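Local coordinates for protein BIFUNCTIONAL PROTEIN Proline utilization A (PutA) (Corynebacterium freiburgense, PDB 5UX5) that oxidises proline to glutamate in two steps, pairing an FAD-dependent proline dehydrogenase with an NAD-dependent aldehyde dehydrogenase, probably with channelling of the intermediate between them, at residues 565-570 / 904-909; 694-699 / 845-850; 719-724 / 762-767. One frame throughout, in Å; residues are numbered along the deposited sequence.

Contact 1: residues 565-570 / 904-909; sequences RYYARC and PNYVAQ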
# COMPACT_ATOMS: atom_id res chain seq x y z
N ARG A 565 -2.97 1.08 -19.85
CA ARG A 565 -3.64 2.38 -19.99
C ARG A 565 -2.64 3.53 -19.96
O ARG A 565 -2.72 4.45 -20.79
CB ARG A 565 -4.69 2.55 -18.89
CG ARG A 565 -5.87 1.62 -19.05
CD ARG A 565 -7.15 2.19 -18.45
NE ARG A 565 -7.87 1.12 -17.78
CZ ARG A 565 -8.65 0.23 -18.40
NH1 ARG A 565 -9.22 -0.73 -17.68
NH2 ARG A 565 -8.87 0.33 -19.71
N TYR A 566 -1.67 3.48 -19.05
CA TYR A 566 -0.69 4.55 -18.96
C TYR A 566 0.14 4.65 -20.24
O TYR A 566 0.31 5.74 -20.79
CB TYR A 566 0.22 4.32 -17.76
CG TYR A 566 1.19 5.45 -17.53
CD1 TYR A 566 0.72 6.67 -17.10
CD2 TYR A 566 2.56 5.31 -17.73
CE1 TYR A 566 1.56 7.73 -16.88
CE2 TYR A 566 3.44 6.40 -17.49
CZ TYR A 566 2.92 7.60 -17.07
OH TYR A 566 3.71 8.71 -16.82
N TYR A 567 0.69 3.52 -20.72
CA TYR A 567 1.54 3.60 -21.91
C TYR A 567 0.72 3.92 -23.15
O TYR A 567 1.26 4.48 -24.10
CB TYR A 567 2.35 2.31 -22.12
CG TYR A 567 3.39 2.04 -21.02
CD1 TYR A 567 4.06 3.08 -20.38
CD2 TYR A 567 3.70 0.74 -20.63
CE1 TYR A 567 5.00 2.83 -19.37
CE2 TYR A 567 4.65 0.48 -19.63
CZ TYR A 567 5.29 1.53 -19.00
OH TYR A 567 6.22 1.29 -18.00
N ALA A 568 -0.58 3.60 -23.14
CA ALA A 568 -1.46 4.09 -24.21
C ALA A 568 -1.50 5.62 -24.24
O ALA A 568 -1.32 6.23 -25.30
CB ALA A 568 -2.86 3.52 -24.04
N ARG A 569 -1.73 6.25 -23.09
CA ARG A 569 -1.69 7.71 -23.03
C ARG A 569 -0.33 8.24 -23.45
O ARG A 569 -0.25 9.24 -24.18
CB ARG A 569 -2.01 8.21 -21.61
CG ARG A 569 -3.45 8.67 -21.38
CD ARG A 569 -3.66 9.06 -19.89
NE ARG A 569 -2.43 9.56 -19.26
CZ ARG A 569 -2.33 10.06 -18.02
NH1 ARG A 569 -3.39 10.14 -17.22
NH2 ARG A 569 -1.14 10.48 -17.59
N CYS A 570 0.76 7.58 -23.02
CA CYS A 570 2.10 8.04 -23.39
C CYS A 570 2.31 8.00 -24.89
O CYS A 570 2.98 8.86 -25.46
CB CYS A 570 3.16 7.21 -22.70
SG CYS A 570 3.38 7.62 -21.04
N PRO A 904 6.69 9.02 -17.45
CA PRO A 904 6.35 9.55 -18.77
C PRO A 904 7.43 9.39 -19.85
O PRO A 904 7.11 9.60 -21.03
CB PRO A 904 6.09 11.03 -18.49
CG PRO A 904 6.91 11.31 -17.29
CD PRO A 904 6.82 10.08 -16.45
N ASN A 905 8.65 8.99 -19.52
CA ASN A 905 9.73 8.96 -20.50
C ASN A 905 10.07 7.55 -20.96
O ASN A 905 10.95 7.40 -21.83
CB ASN A 905 10.98 9.60 -19.92
CG ASN A 905 10.80 11.04 -19.64
OD1 ASN A 905 10.24 11.76 -20.47
ND2 ASN A 905 11.23 11.47 -18.47
N TYR A 906 9.36 6.54 -20.45
CA TYR A 906 9.72 5.15 -20.66
C TYR A 906 9.46 4.71 -22.11
O TYR A 906 10.35 4.21 -22.79
CB TYR A 906 8.95 4.28 -19.67
CG TYR A 906 9.40 2.86 -19.60
CD1 TYR A 906 10.52 2.50 -18.85
CD2 TYR A 906 8.73 1.85 -20.31
CE1 TYR A 906 10.95 1.17 -18.80
CE2 TYR A 906 9.15 0.53 -20.27
CZ TYR A 906 10.26 0.19 -19.51
OH TYR A 906 10.68 -1.12 -19.47
N VAL A 907 8.22 4.86 -22.58
CA VAL A 907 7.93 4.55 -23.97
C VAL A 907 8.91 5.24 -24.92
O VAL A 907 9.42 4.62 -25.86
CB VAL A 907 6.48 4.93 -24.29
CG1 VAL A 907 6.28 4.93 -25.80
CG2 VAL A 907 5.50 3.98 -23.59
N ALA A 908 9.19 6.52 -24.68
CA ALA A 908 10.04 7.30 -25.57
C ALA A 908 11.47 6.75 -25.72
O ALA A 908 12.18 7.19 -26.64
CB ALA A 908 10.10 8.75 -25.10
N GLN A 909 11.91 5.82 -24.87
CA GLN A 909 13.22 5.20 -25.05
C GLN A 909 13.23 4.15 -26.15
O GLN A 909 14.31 3.77 -26.62
CB GLN A 909 13.72 4.53 -23.77
CG GLN A 909 13.90 5.44 -22.61
CD GLN A 909 14.50 4.74 -21.40
OE1 GLN A 909 15.25 5.34 -20.63
NE2 GLN A 909 14.15 3.47 -21.23

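Contact 2: residues 694-699 / 845-850; sequences GKNAII and FGLTGG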
# COMPACT_ATOMS: atom_id res chain seq x y z
N GLY A 694 18.03 -4.37 -5.84
CA GLY A 694 18.47 -3.30 -4.98
C GLY A 694 18.70 -3.80 -3.58
O GLY A 694 18.27 -4.91 -3.22
N LYS A 695 19.43 -3.00 -2.80
CA LYS A 695 19.75 -3.25 -1.40
C LYS A 695 19.22 -2.05 -0.62
O LYS A 695 19.94 -1.08 -0.36
CB LYS A 695 21.28 -3.44 -1.18
CG LYS A 695 21.64 -3.99 0.22
CD LYS A 695 21.02 -5.36 0.42
CE LYS A 695 21.18 -5.90 1.82
NZ LYS A 695 20.65 -7.30 1.88
N ASN A 696 17.98 -2.14 -0.19
CA ASN A 696 17.19 -0.98 0.20
C ASN A 696 17.03 -0.93 1.71
O ASN A 696 16.87 -1.96 2.36
CB ASN A 696 15.83 -1.06 -0.48
CG ASN A 696 15.96 -1.35 -1.94
OD1 ASN A 696 16.55 -0.56 -2.68
ND2 ASN A 696 15.45 -2.50 -2.38
N ALA A 697 17.05 0.29 2.25
CA ALA A 697 17.01 0.51 3.68
C ALA A 697 15.87 1.46 4.01
O ALA A 697 15.44 2.25 3.16
CB ALA A 697 18.32 1.09 4.19
N ILE A 698 15.38 1.35 5.24
CA ILE A 698 14.48 2.35 5.83
C ILE A 698 15.16 2.90 7.07
O ILE A 698 15.49 2.13 7.99
CB ILE A 698 13.09 1.77 6.16
CG1 ILE A 698 12.33 1.42 4.90
CG2 ILE A 698 12.27 2.69 7.09
CD1 ILE A 698 10.98 0.81 5.24
N ILE A 699 15.35 4.21 7.11
CA ILE A 699 15.90 4.88 8.28
C ILE A 699 14.77 5.25 9.25
O ILE A 699 13.74 5.81 8.84
CB ILE A 699 16.70 6.13 7.88
CG1 ILE A 699 17.86 5.74 6.95
CG2 ILE A 699 17.18 6.86 9.10
CD1 ILE A 699 18.70 6.92 6.53
N PHE A 845 23.87 -0.05 -4.53
CA PHE A 845 22.61 0.04 -5.22
C PHE A 845 21.92 1.38 -4.93
O PHE A 845 22.31 2.12 -4.02
CB PHE A 845 21.70 -1.14 -4.83
CG PHE A 845 22.32 -2.48 -5.07
CD1 PHE A 845 23.23 -3.02 -4.18
CD2 PHE A 845 21.96 -3.23 -6.18
CE1 PHE A 845 23.78 -4.28 -4.40
CE2 PHE A 845 22.51 -4.49 -6.41
CZ PHE A 845 23.42 -5.02 -5.52
N GLY A 846 20.91 1.70 -5.74
CA GLY A 846 20.11 2.87 -5.44
C GLY A 846 18.70 2.78 -5.98
O GLY A 846 18.27 3.67 -6.72
N LEU A 847 17.96 1.73 -5.60
CA LEU A 847 16.61 1.50 -6.12
C LEU A 847 15.57 2.16 -5.21
O LEU A 847 15.08 3.25 -5.54
CB LEU A 847 16.35 -0.01 -6.27
CG LEU A 847 15.03 -0.49 -6.91
CD1 LEU A 847 14.60 0.42 -8.04
CD2 LEU A 847 15.12 -1.90 -7.44
N THR A 848 15.20 1.55 -4.08
CA THR A 848 14.24 2.19 -3.18
C THR A 848 14.89 2.51 -1.85
O THR A 848 15.94 1.99 -1.49
CB THR A 848 12.97 1.32 -2.94
OG1 THR A 848 13.31 0.13 -2.25
CG2 THR A 848 12.26 0.94 -4.24
N GLY A 849 14.22 3.40 -1.10
CA GLY A 849 14.69 3.81 0.21
C GLY A 849 13.66 4.68 0.91
O GLY A 849 12.89 5.39 0.26
N GLY A 850 13.61 4.61 2.24
CA GLY A 850 12.62 5.35 2.98
C GLY A 850 13.19 5.87 4.28
O GLY A 850 14.20 5.38 4.80

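Contact 3: residues 719-724 / 762-767; sequences GHAGQK and TMNGLI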
# COMPACT_ATOMS: atom_id res chain seq x y z
N GLY A 719 6.98 -8.88 2.57
CA GLY A 719 6.04 -9.17 1.50
C GLY A 719 6.70 -10.01 0.42
O GLY A 719 7.87 -9.82 0.10
N HIS A 720 5.96 -10.98 -0.10
CA HIS A 720 6.51 -11.92 -1.09
C HIS A 720 7.83 -12.51 -0.59
O HIS A 720 8.77 -12.72 -1.36
CB HIS A 720 6.67 -11.26 -2.46
CG HIS A 720 6.69 -12.22 -3.62
ND1 HIS A 720 6.50 -13.58 -3.47
CD2 HIS A 720 6.85 -12.01 -4.95
CE1 HIS A 720 6.58 -14.17 -4.65
NE2 HIS A 720 6.78 -13.24 -5.57
N ALA A 721 7.90 -12.74 0.73
CA ALA A 721 9.05 -13.35 1.40
C ALA A 721 10.35 -12.60 1.15
O ALA A 721 11.43 -13.20 1.18
CB ALA A 721 9.20 -14.82 0.99
N GLY A 722 10.29 -11.29 0.94
CA GLY A 722 11.46 -10.49 0.61
C GLY A 722 11.96 -10.61 -0.82
O GLY A 722 13.08 -10.16 -1.10
N GLN A 723 11.17 -11.20 -1.72
CA GLN A 723 11.63 -11.51 -3.08
C GLN A 723 11.29 -10.36 -4.03
O GLN A 723 10.66 -10.53 -5.07
CB GLN A 723 11.02 -12.83 -3.57
CG GLN A 723 11.30 -14.07 -2.68
CD GLN A 723 10.60 -15.33 -3.18
OE1 GLN A 723 11.23 -16.25 -3.70
NE2 GLN A 723 9.29 -15.38 -2.99
N LYS A 724 11.75 -9.17 -3.66
CA LYS A 724 11.43 -7.97 -4.41
C LYS A 724 12.69 -7.16 -4.60
O LYS A 724 13.48 -6.99 -3.67
CB LYS A 724 10.35 -7.14 -3.70
CG LYS A 724 8.94 -7.73 -3.78
CD LYS A 724 8.00 -6.91 -2.94
CE LYS A 724 6.56 -7.38 -2.99
NZ LYS A 724 5.84 -6.79 -1.82
N THR A 762 0.26 -15.22 5.36
CA THR A 762 0.61 -13.82 5.30
C THR A 762 2.07 -13.58 4.93
O THR A 762 2.44 -12.42 4.71
CB THR A 762 0.28 -13.13 6.65
OG1 THR A 762 0.73 -13.93 7.75
CG2 THR A 762 -1.21 -12.96 6.79
N MET A 763 2.90 -14.63 4.88
CA MET A 763 4.20 -14.59 4.20
C MET A 763 4.37 -15.89 3.43
O MET A 763 4.45 -16.96 4.05
CB MET A 763 5.40 -14.38 5.12
CG MET A 763 6.65 -14.20 4.28
SD MET A 763 8.20 -14.60 5.06
CE MET A 763 8.27 -13.33 6.24
N ASN A 764 4.41 -15.80 2.10
CA ASN A 764 4.44 -16.97 1.24
C ASN A 764 5.83 -17.62 1.23
O ASN A 764 6.78 -17.19 1.91
CB ASN A 764 3.98 -16.59 -0.17
CG ASN A 764 4.53 -15.24 -0.64
OD1 ASN A 764 3.97 -14.16 -0.34
ND2 ASN A 764 5.62 -15.29 -1.38
N GLY A 765 5.95 -18.70 0.44
CA GLY A 765 7.19 -19.42 0.31
C GLY A 765 8.07 -18.85 -0.79
O GLY A 765 7.75 -17.86 -1.44
N LEU A 766 9.22 -19.49 -0.98
CA LEU A 766 10.15 -19.06 -2.01
C LEU A 766 9.84 -19.75 -3.32
O LEU A 766 9.13 -20.76 -3.37
CB LEU A 766 11.59 -19.32 -1.61
CG LEU A 766 12.09 -18.80 -0.26
CD1 LEU A 766 13.46 -19.43 -0.04
CD2 LEU A 766 12.13 -17.25 -0.14
N ILE A 767 10.37 -19.17 -4.40
CA ILE A 767 10.12 -19.68 -5.75
C ILE A 767 10.85 -20.99 -5.99
O ILE A 767 10.49 -21.74 -6.90
CB ILE A 767 10.53 -18.60 -6.77
CG1 ILE A 767 9.89 -18.89 -8.12
CG2 ILE A 767 12.03 -18.45 -6.84
CD1 ILE A 767 8.35 -18.71 -8.08

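Contact 1: residues 565-570 / 904-909
Tyr566, Tyr567 and Cys570 on one side of helix 550-574 meet Pro904, Tyr906 and Val907 of the loop that leads into strand 911-915, a mostly apolar helix-against-loop contact within the aldehyde dehydrogenase part of the chain. No hydrogen bond crosses it. The rings of Tyr567 and Tyr906 lie nearly parallel, planes at 15°, but are slid so far apart, with centroids at 5.5 Å, that they barely overlap. The overlap falls to the phenol end of Tyr567, whose OH sits over one face of Tyr906, 3.5 Å from Tyr906 CD2. The same hydroxyl is bonded to the backbone N of Gly902, just upstream of the loop segment, which ties the phenol end to the same loop. Further back on the Tyr567 ring, CD1 is 3.6 Å from CG2 of Val907. With CG1 of Val907 anti to its backbone N (chi1 166°), it is the other methyl, CG2, that turns to the helix and rests obliquely against that ring and close to Cys570 CB. Pro904 lies against the hydroxyl end of Tyr566, its N near the ring plane and 3.1 Å from Tyr566 OH; a proline nitrogen has no hydrogen to give. Cys570 SG lies above one face of the Tyr566 ring, offset toward its rim, and 4.2 Å from Pro904 CA. Helix 599-611 covers Tyr567, Tyr906 and Val907 through Ala607, Ala610 and Ala611, while helix 517-533 packs on Ala568 across helix 550-574.

Contact 2: residues 694-699 / 845-850
Strands 696-700 and 845-852 run side by side in parallel, their axes 4.9 Å apart and 10° from aligned where 696-699 meets 848-850. They are neighbours in the parallel core of the catalytic domain of the aldehyde dehydrogenase fold. Gly850 makes both backbone bonds between residues 694-699 and 845-850, around Ile698: its N donates to Ala697 O at 3.1 Å, and its O accepts from Ile699 N at 2.8 Å. Ile699 continues the ladder to His852. Close CA-H...O approaches accompany these bonds, Gly849 CA to Ala697 O and Ile698 CA to Gly850 O. One step earlier a side chain takes over from the backbone. Asn696 holds CG beside its own backbone N (chi1 -49°), which carries the amide across to Thr848, where OD1 accepts from Thr848 N at 2.9 Å. The donor stands 57° out of the carbonyl plane rather than on a lone pair. Asn696 ND2 is gripped by two carbonyls, Cys725 O and Ala727 O, and Thr848 OG1 is bonded to Ser726 O; both side chains are thereby tied to the 725-727 run leading into strand 728-734. Leu847 also touches Cys725. Before the strands pair, Phe845 lays its ring obliquely against Gly694 and Lys695, with Phe845 CD2 3.7 Å from Gly694 CA. Lys695 lends this contact the base of its side chain alone, because the chain bends at chi2 and leads the ammonium away to Ser729 OG and His818 O, with Phe815 in cation-pi contact. On the Phe845 ring, the atom meeting Lys695 CB is CD1, at 3.6 Å.

Contact 3: residues 719-724 / 762-767
The amide of Asn764 approaches the His720 imidazole at its edge, the planes 50° apart: Asn764 ND2, near the ring plane, donates to His720 ND1 at 2.8 Å. The loop 719-724 that carries this ring coils as a short left-handed helical turn, with His720, Ala721 and Gly722 all at positive phi, and then passes through an inverse gamma turn centred on Gln723. A second amide, that of Gln723, is held at both ends. Its OE1 accepts from Ile767 N at 3.1 Å, in the carbonyl plane and on a lone pair, while NE2 donates to His720 O within its own segment. His720 O takes two donors, Gln723 N and NE2, which reach it from opposite faces of its plane, so the side chain braces the turn it grows from while crossing to the 762-767 loop. Gly722-Gln723-Lys724 precede Cys725, a GQKC run consistent with the nucleophile motif of aldehyde dehydrogenases; Lys724 NZ forms a salt bridge with Glu552, and Gln723 O accepts from Asn595 ND2. Ala721 supplies the apolar part of the contact. Its CA rests 3.8 Å from Met763 CG, its methyl near Met763 SD. From the same loop as Met763, Leu766 CD2 comes 4.0 Å from Ala721 CB.

All three contacts belong to the aldehyde dehydrogenase half of the enzyme and are nested along the chain: contact 3 lies inside the loop closed by contact 2, which lies inside that of contact 1. Contacts 2 and 3 are neighbours, centres 18 Å apart and nearest atoms about 5 Å, and the run 725-727 that receives the polar side chains of contact 2 directly follows Lys724 of contact 3. Both lie near the bound NAD, about 8 Å from the side chain of Phe845 and about 7 Å from that of Ile767. Contact 1 is more remote, its centre 26 Å and 30 Å from the other two, with the side chain of Tyr906 about 13 Å from NAD.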